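Local coordinates for protein 6-phosphogluconolactonase (Shewanella baltica, PDB 3NWP) that probably hydrolyses 6-phosphogluconolactone to 6-phosphogluconate in the pentose phosphate pathway, at residues A[46-51]-A[192-197]; A[86-91]-A[100-105]; A[107-112]-A[116-121]; A[153-158]-A[162-167]; A[199-204]-A[212-217]. One frame throughout, in Å; residues are numbered along the deposited sequence.

Interaction 1 (A[46-51]-A[192-197]); sequences GSTPLK and HLVGEQ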
# COMPACT_ATOMS: atom_id res chain seq x y z
N GLY A 46 -6.52 6.84 -0.96
CA GLY A 46 -6.89 7.57 -2.18
C GLY A 46 -8.23 7.07 -2.73
O GLY A 46 -8.84 6.15 -2.20
N SER A 47 -8.64 7.68 -3.85
CA SER A 47 -9.88 7.30 -4.52
C SER A 47 -9.72 6.05 -5.36
O SER A 47 -10.70 5.30 -5.54
CB SER A 47 -10.40 8.46 -5.39
OG SER A 47 -9.40 8.87 -6.30
N THR A 48 -8.51 5.76 -5.85
CA THR A 48 -8.34 4.63 -6.78
C THR A 48 -8.93 3.30 -6.23
O THR A 48 -9.60 2.59 -6.97
CB THR A 48 -6.87 4.47 -7.26
OG1 THR A 48 -6.55 5.60 -8.08
CG2 THR A 48 -6.63 3.17 -8.12
N PRO A 49 -8.63 2.93 -4.97
CA PRO A 49 -9.02 1.60 -4.52
C PRO A 49 -10.39 1.43 -3.98
O PRO A 49 -10.71 0.32 -3.51
CB PRO A 49 -8.02 1.30 -3.36
CG PRO A 49 -7.69 2.58 -2.82
CD PRO A 49 -7.69 3.56 -4.02
N LEU A 50 -11.25 2.47 -3.96
CA LEU A 50 -12.51 2.35 -3.19
C LEU A 50 -13.43 1.25 -3.70
O LEU A 50 -13.99 0.47 -2.89
CB LEU A 50 -13.23 3.69 -3.11
CG LEU A 50 -12.38 4.75 -2.40
CD1 LEU A 50 -13.25 5.97 -2.19
CD2 LEU A 50 -11.70 4.30 -1.08
N LYS A 51 -13.61 1.15 -5.01
CA LYS A 51 -14.43 0.07 -5.55
C LYS A 51 -13.78 -1.30 -5.29
O LYS A 51 -14.48 -2.24 -4.86
CB LYS A 51 -14.74 0.26 -7.03
CG LYS A 51 -15.75 1.41 -7.29
CD LYS A 51 -17.15 1.04 -6.82
CE LYS A 51 -18.11 2.25 -6.86
N HIS A 192 -1.76 -0.70 -8.40
CA HIS A 192 -3.08 -0.47 -8.97
C HIS A 192 -3.06 0.93 -9.54
O HIS A 192 -3.01 1.93 -8.78
CB HIS A 192 -4.09 -0.65 -7.88
CG HIS A 192 -5.51 -0.42 -8.29
ND1 HIS A 192 -6.54 -0.50 -7.37
CD2 HIS A 192 -6.08 -0.22 -9.50
CE1 HIS A 192 -7.68 -0.28 -8.01
NE2 HIS A 192 -7.43 -0.12 -9.30
N LEU A 193 -3.13 1.02 -10.86
CA LEU A 193 -3.11 2.28 -11.57
C LEU A 193 -4.33 2.44 -12.48
O LEU A 193 -4.81 1.47 -13.08
CB LEU A 193 -1.87 2.35 -12.49
CG LEU A 193 -0.51 2.09 -11.88
CD1 LEU A 193 0.57 2.14 -12.97
CD2 LEU A 193 -0.26 3.15 -10.78
N VAL A 194 -4.86 3.67 -12.61
CA VAL A 194 -5.94 3.97 -13.52
C VAL A 194 -5.64 5.24 -14.31
O VAL A 194 -5.27 6.27 -13.71
CB VAL A 194 -7.30 4.09 -12.79
CG1 VAL A 194 -8.46 4.50 -13.77
CG2 VAL A 194 -7.62 2.77 -12.09
N GLY A 195 -5.89 5.18 -15.62
CA GLY A 195 -5.89 6.36 -16.49
C GLY A 195 -4.65 6.58 -17.29
O GLY A 195 -3.58 6.06 -16.97
N GLU A 196 -4.78 7.35 -18.35
CA GLU A 196 -3.66 7.56 -19.27
C GLU A 196 -2.50 8.31 -18.62
O GLU A 196 -1.34 7.99 -18.90
CB GLU A 196 -4.16 8.28 -20.53
CG GLU A 196 -4.83 7.33 -21.51
N GLN A 197 -2.79 9.27 -17.75
CA GLN A 197 -1.72 9.97 -17.06
C GLN A 197 -0.86 9.03 -16.21
O GLN A 197 0.38 9.06 -16.26
CB GLN A 197 -2.20 11.15 -16.19
CG GLN A 197 -1.04 11.84 -15.47
CD GLN A 197 -1.42 13.18 -14.87
OE1 GLN A 197 -2.60 13.49 -14.74
NE2 GLN A 197 -0.42 13.97 -14.49
O HOH W 1 -4.45 5.61 -10.20

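Interaction 2 (A[86-91]-A[100-105]); sequences RLVREH and AKFRGL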
# COMPACT_ATOMS: atom_id res chain seq x y z
N ARG A 86 -10.01 6.28 7.64
CA ARG A 86 -11.43 6.52 7.44
C ARG A 86 -11.96 5.84 6.17
O ARG A 86 -13.03 5.21 6.21
CB ARG A 86 -11.69 8.00 7.35
CG ARG A 86 -13.16 8.35 7.05
CD ARG A 86 -13.40 9.84 6.83
NE ARG A 86 -12.82 10.38 5.58
CZ ARG A 86 -13.37 10.28 4.36
NH1 ARG A 86 -14.49 9.60 4.17
NH2 ARG A 86 -12.78 10.84 3.32
N LEU A 87 -11.22 5.96 5.07
CA LEU A 87 -11.63 5.33 3.81
C LEU A 87 -11.66 3.80 3.92
O LEU A 87 -12.59 3.14 3.43
CB LEU A 87 -10.71 5.77 2.64
CG LEU A 87 -10.78 7.21 2.17
CD1 LEU A 87 -9.74 7.37 1.05
CD2 LEU A 87 -12.15 7.60 1.69
N VAL A 88 -10.66 3.20 4.57
CA VAL A 88 -10.58 1.77 4.75
C VAL A 88 -11.76 1.28 5.62
O VAL A 88 -12.42 0.27 5.31
CB VAL A 88 -9.19 1.35 5.30
CG1 VAL A 88 -9.22 -0.12 5.71
CG2 VAL A 88 -8.12 1.66 4.24
N ARG A 89 -12.06 2.02 6.68
CA ARG A 89 -13.15 1.57 7.54
C ARG A 89 -14.49 1.71 6.81
O ARG A 89 -15.38 0.85 7.01
CB ARG A 89 -13.16 2.37 8.85
CG ARG A 89 -12.00 2.03 9.80
CD ARG A 89 -12.14 2.73 11.14
NE ARG A 89 -11.05 2.43 12.05
CZ ARG A 89 -10.88 1.30 12.71
NH1 ARG A 89 -11.76 0.29 12.62
NH2 ARG A 89 -9.84 1.18 13.50
N GLU A 90 -14.66 2.75 6.01
CA GLU A 90 -15.94 2.93 5.34
C GLU A 90 -16.18 1.88 4.28
O GLU A 90 -17.31 1.36 4.16
CB GLU A 90 -16.09 4.31 4.72
CG GLU A 90 -16.16 5.44 5.74
CD GLU A 90 -16.45 6.83 5.13
OE1 GLU A 90 -16.17 7.86 5.81
OE2 GLU A 90 -16.96 6.88 3.99
N HIS A 91 -15.14 1.57 3.49
CA HIS A 91 -15.29 0.79 2.29
C HIS A 91 -14.79 -0.66 2.34
O HIS A 91 -15.37 -1.50 1.66
CB HIS A 91 -14.61 1.49 1.11
CG HIS A 91 -15.18 2.83 0.82
ND1 HIS A 91 -16.37 3.01 0.13
CD2 HIS A 91 -14.75 4.07 1.16
CE1 HIS A 91 -16.64 4.30 0.07
NE2 HIS A 91 -15.68 4.97 0.68
N ALA A 100 -12.35 -8.97 9.66
CA ALA A 100 -10.91 -8.85 9.67
C ALA A 100 -10.36 -8.05 10.84
O ALA A 100 -11.11 -7.31 11.51
CB ALA A 100 -10.42 -8.26 8.35
N LYS A 101 -9.06 -8.20 11.08
CA LYS A 101 -8.38 -7.53 12.20
C LYS A 101 -7.51 -6.37 11.71
O LYS A 101 -6.35 -6.56 11.36
CB LYS A 101 -7.46 -8.54 12.92
CG LYS A 101 -8.16 -9.63 13.72
CD LYS A 101 -7.14 -10.65 14.32
CE LYS A 101 -7.75 -11.52 15.44
NZ LYS A 101 -8.99 -12.23 14.99
N PHE A 102 -8.07 -5.16 11.72
CA PHE A 102 -7.46 -3.96 11.17
C PHE A 102 -6.73 -3.17 12.27
O PHE A 102 -7.24 -3.00 13.39
CB PHE A 102 -8.52 -3.06 10.54
CG PHE A 102 -8.00 -1.74 10.10
CD1 PHE A 102 -7.26 -1.62 8.94
CD2 PHE A 102 -8.18 -0.59 10.85
CE1 PHE A 102 -6.74 -0.41 8.52
CE2 PHE A 102 -7.64 0.64 10.42
CZ PHE A 102 -6.97 0.74 9.26
N ARG A 103 -5.54 -2.66 11.94
CA ARG A 103 -4.84 -1.70 12.79
C ARG A 103 -4.39 -0.53 11.95
O ARG A 103 -3.70 -0.73 10.94
CB ARG A 103 -3.61 -2.35 13.41
CG ARG A 103 -2.93 -1.43 14.45
CD ARG A 103 -3.51 -1.62 15.81
NE ARG A 103 -3.00 -2.85 16.39
CZ ARG A 103 -3.34 -3.33 17.58
NH1 ARG A 103 -4.24 -2.69 18.33
NH2 ARG A 103 -2.80 -4.47 18.00
N GLY A 104 -4.81 0.69 12.31
CA GLY A 104 -4.34 1.86 11.61
C GLY A 104 -2.98 2.28 12.14
O GLY A 104 -2.37 1.60 12.97
N LEU A 105 -2.53 3.41 11.62
CA LEU A 105 -1.24 3.99 12.00
C LEU A 105 -1.39 5.23 12.88
O LEU A 105 -0.46 5.53 13.64
CB LEU A 105 -0.42 4.32 10.78
CG LEU A 105 -0.15 3.16 9.82
CD1 LEU A 105 0.62 3.57 8.56
CD2 LEU A 105 0.66 2.09 10.49

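Interaction 3 (A[107-112]-A[116-121]); sequences NMFSTA and ADMAAE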
# COMPACT_ATOMS: atom_id res chain seq x y z
N ASN A 107 -2.15 7.61 15.90
CA ASN A 107 -2.33 7.45 17.35
C ASN A 107 -2.38 8.84 17.99
O ASN A 107 -2.37 9.85 17.28
CB ASN A 107 -1.24 6.56 17.97
CG ASN A 107 0.15 7.09 17.71
OD1 ASN A 107 0.42 8.31 17.89
ND2 ASN A 107 1.03 6.19 17.23
N MSE A 108 -2.48 8.87 19.33
CA MSE A 108 -2.74 10.14 20.01
C MSE A 108 -1.61 11.17 19.99
O MSE A 108 -1.85 12.36 20.28
CB MSE A 108 -3.25 9.90 21.44
CG MSE A 108 -4.70 9.41 21.48
SE MSE A 108 -6.01 10.65 20.63
CE MSE A 108 -5.72 12.24 21.74
N PHE A 109 -0.40 10.76 19.61
CA PHE A 109 0.72 11.70 19.53
C PHE A 109 0.41 12.82 18.54
O PHE A 109 -0.31 12.61 17.56
CB PHE A 109 2.04 11.00 19.24
CG PHE A 109 2.61 10.25 20.41
CD1 PHE A 109 3.35 10.93 21.38
CD2 PHE A 109 2.47 8.90 20.53
CE1 PHE A 109 3.90 10.22 22.45
CE2 PHE A 109 3.04 8.18 21.56
CZ PHE A 109 3.75 8.86 22.55
N SER A 110 0.93 14.03 18.82
CA SER A 110 0.52 15.20 18.08
C SER A 110 1.20 15.33 16.70
O SER A 110 0.70 16.07 15.85
CB SER A 110 0.76 16.48 18.89
OG SER A 110 2.14 16.69 19.06
N THR A 111 2.31 14.62 16.51
CA THR A 111 2.99 14.54 15.20
C THR A 111 3.39 13.12 14.85
O THR A 111 3.56 12.28 15.71
CB THR A 111 4.29 15.37 15.18
OG1 THR A 111 5.22 14.83 16.13
CG2 THR A 111 3.97 16.87 15.52
N ALA A 112 3.60 12.88 13.55
CA ALA A 112 4.02 11.57 13.10
C ALA A 112 5.37 11.19 13.70
O ALA A 112 5.61 10.04 14.00
CB ALA A 112 4.06 11.55 11.54
N ALA A 116 5.57 7.67 15.69
CA ALA A 116 6.08 6.60 14.83
C ALA A 116 6.47 5.35 15.58
O ALA A 116 6.24 4.24 15.12
CB ALA A 116 7.22 7.11 13.97
N ASP A 117 7.11 5.52 16.75
CA ASP A 117 7.60 4.38 17.46
C ASP A 117 6.44 3.50 17.98
O ASP A 117 6.50 2.28 17.89
CB ASP A 117 8.46 4.82 18.63
CG ASP A 117 9.39 3.70 19.10
OD1 ASP A 117 10.20 3.18 18.30
OD2 ASP A 117 9.25 3.34 20.28
N MSE A 118 5.39 4.15 18.47
CA MSE A 118 4.19 3.46 18.94
C MSE A 118 3.51 2.75 17.76
O MSE A 118 3.02 1.63 17.89
CB MSE A 118 3.22 4.45 19.59
CG MSE A 118 1.83 3.90 19.86
SE MSE A 118 0.73 5.08 20.90
CE MSE A 118 1.64 4.83 22.59
N ALA A 119 3.44 3.44 16.62
CA ALA A 119 2.90 2.81 15.41
C ALA A 119 3.70 1.56 15.04
O ALA A 119 3.09 0.53 14.75
CB ALA A 119 2.82 3.83 14.23
N ALA A 120 5.04 1.63 15.03
CA ALA A 120 5.90 0.49 14.65
C ALA A 120 5.66 -0.67 15.62
O ALA A 120 5.49 -1.83 15.19
CB ALA A 120 7.40 0.92 14.55
N GLU A 121 5.57 -0.39 16.93
CA GLU A 121 5.34 -1.45 17.92
C GLU A 121 3.95 -2.07 17.82
O GLU A 121 3.72 -3.22 18.20
CB GLU A 121 5.56 -0.90 19.34
CG GLU A 121 5.24 -1.90 20.46

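Interaction 4 (A[153-158]-A[162-167]); sequences LENALT and LCVATN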
# COMPACT_ATOMS: atom_id res chain seq x y z
N LEU A 153 13.11 10.93 2.88
CA LEU A 153 13.05 9.82 1.89
C LEU A 153 14.15 8.77 2.12
O LEU A 153 13.85 7.57 2.15
CB LEU A 153 13.11 10.35 0.47
CG LEU A 153 13.06 9.28 -0.60
CD1 LEU A 153 11.74 8.44 -0.59
CD2 LEU A 153 13.25 9.95 -1.99
N GLU A 154 15.42 9.19 2.23
CA GLU A 154 16.47 8.19 2.46
C GLU A 154 16.23 7.33 3.69
O GLU A 154 16.46 6.11 3.65
CB GLU A 154 17.85 8.89 2.51
CG GLU A 154 19.03 7.92 2.42
CD GLU A 154 19.17 7.18 1.04
OE1 GLU A 154 18.28 7.25 0.18
OE2 GLU A 154 20.19 6.51 0.83
N ASN A 155 15.76 7.94 4.78
CA ASN A 155 15.38 7.20 5.94
C ASN A 155 14.29 6.15 5.59
O ASN A 155 14.41 4.99 5.98
CB ASN A 155 14.95 8.08 7.11
CG ASN A 155 14.87 7.30 8.40
OD1 ASN A 155 15.73 6.44 8.65
ND2 ASN A 155 13.86 7.57 9.20
N ALA A 156 13.25 6.58 4.94
CA ALA A 156 12.20 5.62 4.57
C ALA A 156 12.77 4.47 3.75
O ALA A 156 12.33 3.33 3.90
CB ALA A 156 11.08 6.32 3.84
N LEU A 157 13.70 4.77 2.86
CA LEU A 157 14.27 3.77 1.93
C LEU A 157 15.29 2.84 2.56
O LEU A 157 15.62 1.81 2.00
CB LEU A 157 14.88 4.47 0.70
CG LEU A 157 13.89 5.26 -0.15
CD1 LEU A 157 14.67 5.94 -1.25
CD2 LEU A 157 12.75 4.33 -0.69
N THR A 158 15.85 3.24 3.72
CA THR A 158 16.96 2.50 4.31
C THR A 158 16.83 2.03 5.78
O THR A 158 17.60 1.14 6.22
CB THR A 158 18.29 3.27 4.12
OG1 THR A 158 18.20 4.51 4.83
CG2 THR A 158 18.59 3.52 2.63
N LEU A 162 9.80 -0.48 11.06
CA LEU A 162 8.64 -0.78 10.22
C LEU A 162 7.96 0.45 9.64
O LEU A 162 7.36 0.37 8.57
CB LEU A 162 7.61 -1.63 10.98
CG LEU A 162 8.07 -3.08 11.27
CD1 LEU A 162 6.92 -3.67 12.14
CD2 LEU A 162 8.26 -3.94 9.99
N CYS A 163 8.00 1.57 10.37
CA CYS A 163 7.40 2.80 9.87
C CYS A 163 8.14 4.02 10.39
O CYS A 163 8.79 3.97 11.44
CB CYS A 163 5.93 2.86 10.13
SG CYS A 163 5.47 2.63 11.82
N VAL A 164 8.08 5.07 9.59
CA VAL A 164 8.77 6.31 9.88
C VAL A 164 7.93 7.47 9.46
O VAL A 164 7.01 7.32 8.64
CB VAL A 164 10.13 6.42 9.23
CG1 VAL A 164 11.08 5.30 9.72
CG2 VAL A 164 10.04 6.49 7.72
N ALA A 165 8.24 8.65 10.01
CA ALA A 165 7.55 9.85 9.60
C ALA A 165 8.16 10.42 8.36
O ALA A 165 9.37 10.37 8.14
CB ALA A 165 7.60 10.95 10.75
N THR A 166 7.34 11.04 7.53
CA THR A 166 7.84 11.82 6.41
C THR A 166 7.01 13.10 6.24
O THR A 166 5.84 13.16 6.65
CB THR A 166 7.85 11.05 5.03
OG1 THR A 166 6.51 10.91 4.56
CG2 THR A 166 8.56 9.69 5.16
N ASN A 167 7.62 14.12 5.65
CA ASN A 167 6.99 15.44 5.51
C ASN A 167 7.16 15.95 4.10
O ASN A 167 8.09 16.69 3.75
CB ASN A 167 7.68 16.37 6.52
CG ASN A 167 7.32 16.02 7.94
OD1 ASN A 167 6.20 16.26 8.37
ND2 ASN A 167 8.25 15.36 8.65
O HOH W 2 11.87 9.52 8.79

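Interaction 5 (A[199-204]-A[212-217]); sequences LSVYRQ and HAMPIR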
# COMPACT_ATOMS: atom_id res chain seq x y z
N LEU A 199 -0.50 5.88 -16.61
CA LEU A 199 0.27 4.98 -17.50
C LEU A 199 1.53 5.72 -17.98
O LEU A 199 2.63 5.12 -17.98
CB LEU A 199 -0.55 4.49 -18.69
CG LEU A 199 0.19 3.58 -19.68
CD1 LEU A 199 0.46 2.28 -18.98
CD2 LEU A 199 -0.68 3.47 -20.97
N SER A 200 1.39 6.99 -18.35
CA SER A 200 2.54 7.78 -18.78
C SER A 200 3.61 7.88 -17.67
O SER A 200 4.80 7.71 -17.93
CB SER A 200 2.09 9.20 -19.19
OG SER A 200 3.22 9.98 -19.57
N VAL A 201 3.17 8.15 -16.44
CA VAL A 201 4.08 8.25 -15.29
C VAL A 201 4.75 6.91 -14.99
O VAL A 201 5.91 6.84 -14.67
CB VAL A 201 3.34 8.84 -14.06
CG1 VAL A 201 4.20 8.82 -12.79
CG2 VAL A 201 2.82 10.26 -14.43
N TYR A 202 3.99 5.81 -15.10
CA TYR A 202 4.57 4.46 -14.94
C TYR A 202 5.68 4.22 -15.98
O TYR A 202 6.75 3.73 -15.66
CB TYR A 202 3.46 3.39 -15.03
CG TYR A 202 3.98 1.98 -15.17
CD1 TYR A 202 4.59 1.30 -14.12
CD2 TYR A 202 3.80 1.31 -16.34
CE1 TYR A 202 5.06 0.00 -14.26
CE2 TYR A 202 4.26 0.03 -16.49
CZ TYR A 202 4.89 -0.61 -15.44
OH TYR A 202 5.33 -1.89 -15.65
N ARG A 203 5.42 4.55 -17.24
CA ARG A 203 6.45 4.41 -18.27
C ARG A 203 7.67 5.28 -17.93
O ARG A 203 8.81 4.84 -18.12
CB ARG A 203 5.87 4.78 -19.66
CG ARG A 203 4.77 3.84 -20.13
CD ARG A 203 5.24 2.48 -20.45
NE ARG A 203 6.28 2.49 -21.50
CZ ARG A 203 6.87 1.40 -21.99
NH1 ARG A 203 6.50 0.17 -21.62
NH2 ARG A 203 7.80 1.57 -22.92
N GLN A 204 7.45 6.49 -17.43
CA GLN A 204 8.59 7.30 -16.97
C GLN A 204 9.34 6.63 -15.85
O GLN A 204 10.57 6.65 -15.80
CB GLN A 204 8.15 8.68 -16.48
CG GLN A 204 7.63 9.57 -17.55
CD GLN A 204 7.24 10.90 -16.97
OE1 GLN A 204 6.15 11.05 -16.45
NE2 GLN A 204 8.17 11.83 -16.96
N HIS A 212 15.43 8.17 -5.89
CA HIS A 212 15.23 9.46 -5.30
C HIS A 212 14.39 10.36 -6.13
O HIS A 212 13.69 11.21 -5.60
CB HIS A 212 16.61 10.09 -4.93
CG HIS A 212 17.30 9.32 -3.84
ND1 HIS A 212 18.24 8.35 -4.10
CD2 HIS A 212 17.12 9.32 -2.49
CE1 HIS A 212 18.64 7.81 -2.96
NE2 HIS A 212 17.97 8.38 -1.97
N ALA A 213 14.41 10.20 -7.46
CA ALA A 213 13.54 10.99 -8.32
C ALA A 213 12.08 10.45 -8.32
O ALA A 213 11.12 11.23 -8.29
CB ALA A 213 14.10 10.98 -9.77
N MSE A 214 11.95 9.13 -8.37
CA MSE A 214 10.61 8.47 -8.40
C MSE A 214 10.65 7.24 -7.50
O MSE A 214 11.07 6.15 -7.92
CB MSE A 214 10.23 8.07 -9.84
CG MSE A 214 10.02 9.26 -10.78
SE MSE A 214 9.47 8.83 -12.53
CE MSE A 214 7.77 8.51 -12.12
N PRO A 215 10.22 7.39 -6.23
CA PRO A 215 10.41 6.30 -5.26
C PRO A 215 9.68 4.95 -5.55
O PRO A 215 10.12 3.92 -5.06
CB PRO A 215 9.96 6.94 -3.95
CG PRO A 215 10.34 8.41 -4.14
CD PRO A 215 9.93 8.68 -5.57
N ILE A 216 8.65 4.99 -6.38
CA ILE A 216 8.02 3.77 -6.89
C ILE A 216 9.08 2.82 -7.50
O ILE A 216 8.95 1.61 -7.48
CB ILE A 216 6.87 4.08 -7.84
CG1 ILE A 216 6.12 2.80 -8.25
CG2 ILE A 216 7.39 4.72 -9.16
CD1 ILE A 216 5.44 2.02 -7.07
N ARG A 217 10.17 3.40 -8.06
CA ARG A 217 11.22 2.56 -8.57
C ARG A 217 11.85 1.61 -7.59
O ARG A 217 12.40 0.59 -7.99
CB ARG A 217 12.32 3.46 -9.23
CG ARG A 217 11.81 4.23 -10.44
CD ARG A 217 12.76 5.37 -10.83
NE ARG A 217 12.41 5.95 -12.11
CZ ARG A 217 12.81 7.16 -12.53
NH1 ARG A 217 13.52 7.94 -11.71
NH2 ARG A 217 12.48 7.61 -13.75

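Interaction 1 (A[46-51]-A[192-197])
The loop from strand 39-43 into helix 50-58, with the sequence Gly-Ser-Thr-Pro, meets the end of strand 189-194 where Thr48 lies over the ring of His192. The evidence for a CH-pi contact is direct: Thr48 CG2 stands 3.5 Å from the centroid of the His192 imidazole and only 5° off its normal, so the methyl sits over the middle of the face. The first torsion of His192 sets this up, with CG anti to the backbone N (chi1 179°), and the two side chains run alongside each other with opposite headings. The same methyl reaches Val194, CG2 to CG2 at 4.1 Å; the two strand residues, separated by Leu193, thus offer side chains to the loop on one side. Pro49 adds a flank, its CA lying 4.2 Å from His192 CE1. The other branch of Thr48 turns polar: OG1 is 3.0 Å from a water that accepts from Val194 N at 3.1 Å, a bridge between loop and strand backbone. His192 ND1 is buried here and has no partner in the model. Besides Thr48 CG2, Leu17 and Leu21 of helix 14-36 pack on the His192 side chain. A type I turn from Ser47 to Leu50 shapes the loop, with Leu50 N bonding to Ser47 O at 3.3 Å. Loops following parallel strands, gathered at the carboxyl ends of a Rossmann-like sheet, are characteristic of this family, and a loop of this sequence is consistent with sugar-phosphate binding as in related isomerases.

Interaction 2 (A[86-91]-A[100-105])
This is a helix-on-strand packing contact within the beta-alpha-beta unit formed by strand 66-74, helix 84-91 and strand 101-102, in which Val88 and Arg89 pack against Phe102. Phe102 supplies one ring for both: with CG anti to its backbone N (chi1 173°) it extends from the strand toward the helix. Val88 CG1 meets Phe102 CE1 obliquely at 3.8 Å, and Val88 also touches Leu70 of strand 66-74 and Phe53 of helix 50-58. On the other side of the ring, Arg89 NH2 approaches Phe102 CD2 at 3.6 Å, near the ring plane. Guanidinium and ring planes stand 83° apart, which places the edge of the phenyl group against a face of the guanidinium, CD2 being offset toward its rim. The arginine chain is extended from CG to NE, and Arg89 NE forms a salt bridge with Glu85 one turn earlier. Because Arg89 meets the ring's edge and not its pi face, the geometry argues against a cation-pi interaction; the contact is probably held by van der Waals packing, with the arginine's charge balanced chiefly by Glu85.

Interaction 3 (A[107-112]-A[116-121])
Asn107 has its amide engaged at both ends: OD1 accepts from Phe109 N, while ND2 donates to Gly115 O and lies against Met118. The first bond measures 3.1 Å from Phe109 N to Asn107 OD1, with an angle of 148° at the hydrogen; because the acceptor is the side-chain oxygen of Asn107 and the donor the backbone N two residues on, this is an Asx turn. A chi1 of 57° sets Asn107 CG between the backbone N and the carbonyl carbon, folding the amide back over its own loop. Held in this way, the group presents ND2 to Met118 CG at 3.6 Å, and Asn107 CB lies 3.8 Å from SE of the same selenomethionine. Met118, bent at its last torsion, then brings CE to Phe109 CE2 at 3.8 Å. Its selenium is 5.1 Å from the Phe109 centroid and 77° off the ring normal, a Met-aromatic contact made at the edge of the ring. Nearer the helix start, Ala116 CB rests 3.3 Å from Ala112 O. Thr111 occupies the N-cap, its OG1 bonded to Ala114 N, and Phe109 O accepts from Trp75 NE1. An Asx turn and, after it, a threonine N-cap, a standard helix-start motif, thus shape the connection from strand 101-102 into helix 112-122.

Interaction 4 (A[153-158]-A[162-167])
Val164 overlaps the flank of helix 153-158 with both its methyls, each on a different residue. CG2 rests 3.9 Å from Ala156 CA and 4.0 Å from Ala156 CB, while CG1 touches Asn155 ND2 at 3.6 Å. The split follows from a chi1 of -62°, which turns Val164 CG1 anti to the carbonyl carbon and tucks CG2 between that carbon and the backbone N. Two residues along the strand, Thr166 CG2 reaches Ala156 CB at 4.4 Å, a looser touch; its OG1 is engaged by Ser145 O. Ala156 thus touches both strand side chains, consistent with a separation of 8.5 Å between the two segment axes. These run nearly antiparallel, at 168°, as a short link joins helix 153-158 to strand 163-166. That strand pairs antiparallel with strand 175-178, which in turn pairs antiparallel with strand 66-74, so the contact belongs to the antiparallel extension of an otherwise largely parallel sheet. Helix 153-158 packs on the side bearing Val164 and Thr166, whereas Cys163 and Ala165 meet helix 112-122. Asn155 has a polar role too: its ND2 donates to a water at 2.8 Å, and that water donates to Ala165 O at 2.7 Å, tying the helix to the strand backbone. Within the helix, Thr158 OG1 donates to Glu154 O at 2.6 Å from above the carbonyl plane, 41° out of it.

Interaction 5 (A[199-204]-A[212-217])
Met214, a selenomethionine, and Gln204 account for most of the surface buried here, with Val201 third. Bent at its last torsion (chi3 77°), Met214 carries CE back to Val201: Met214 CE lies 3.6 Å from Val201 CG1 and equally 3.6 Å from Val201 O. Its SE passes beside Gln204, 4.0 Å from the carbonyl C and 4.2 Å from CB. Gln204 therefore contributes backbone and the base of its side chain, and its carbonyl also takes the direct bond between the segments: Arg217 NH2 donates to Gln204 O at 3.0 Å, with an angle of 157° at the hydrogen. The acceptor lies close to the guanidinium plane, but the donor stands above the carbonyl plane, 38° out of it. Met214 SE also lies over one guanidinium face, offset toward its rim, so apolar and polar contacts are interlocked. Arg217 NE donates to Ala205 O and NH1 to Asp210 O; gathering carbonyls near the helix end probably gives the arginine's charge favourable surroundings. A type I turn from Met214 to Arg217, closed by Arg217 N to Met214 O at 2.9 Å, brings both side chains to the same helix. Helix 196-206 meets strands 189-194 and 227-232 through Tyr202, while the loop places Pro215 on Leu153 of helix 153-158 and leads into helix 217-220.

How the interactions relate
Interaction 4 is the most buried; interactions 2, 3 and 5 include exposed residues, while interaction 1 combines buried with partly exposed ones. Interactions 1 and 5 share helix 196-206, and Leu193 packs on Tyr202 between them. Interactions 1 and 2 meet where Leu50 touches Leu87 and His91, joining neighbouring helices. Helices 112-122 (interaction 3) and 153-158 (interaction 4) both pack on strand 163-166, whereas interactions 1 and 3 are about 17 Å apart at their nearest atoms. Chemically, interactions 1 and 4 add a bridging water to methyl packing, interaction 2 turns a ring edge to a guanidinium, interaction 3 sets a selenomethionine against an amide and a ring edge, and interaction 5 has a direct arginine-to-carbonyl bond.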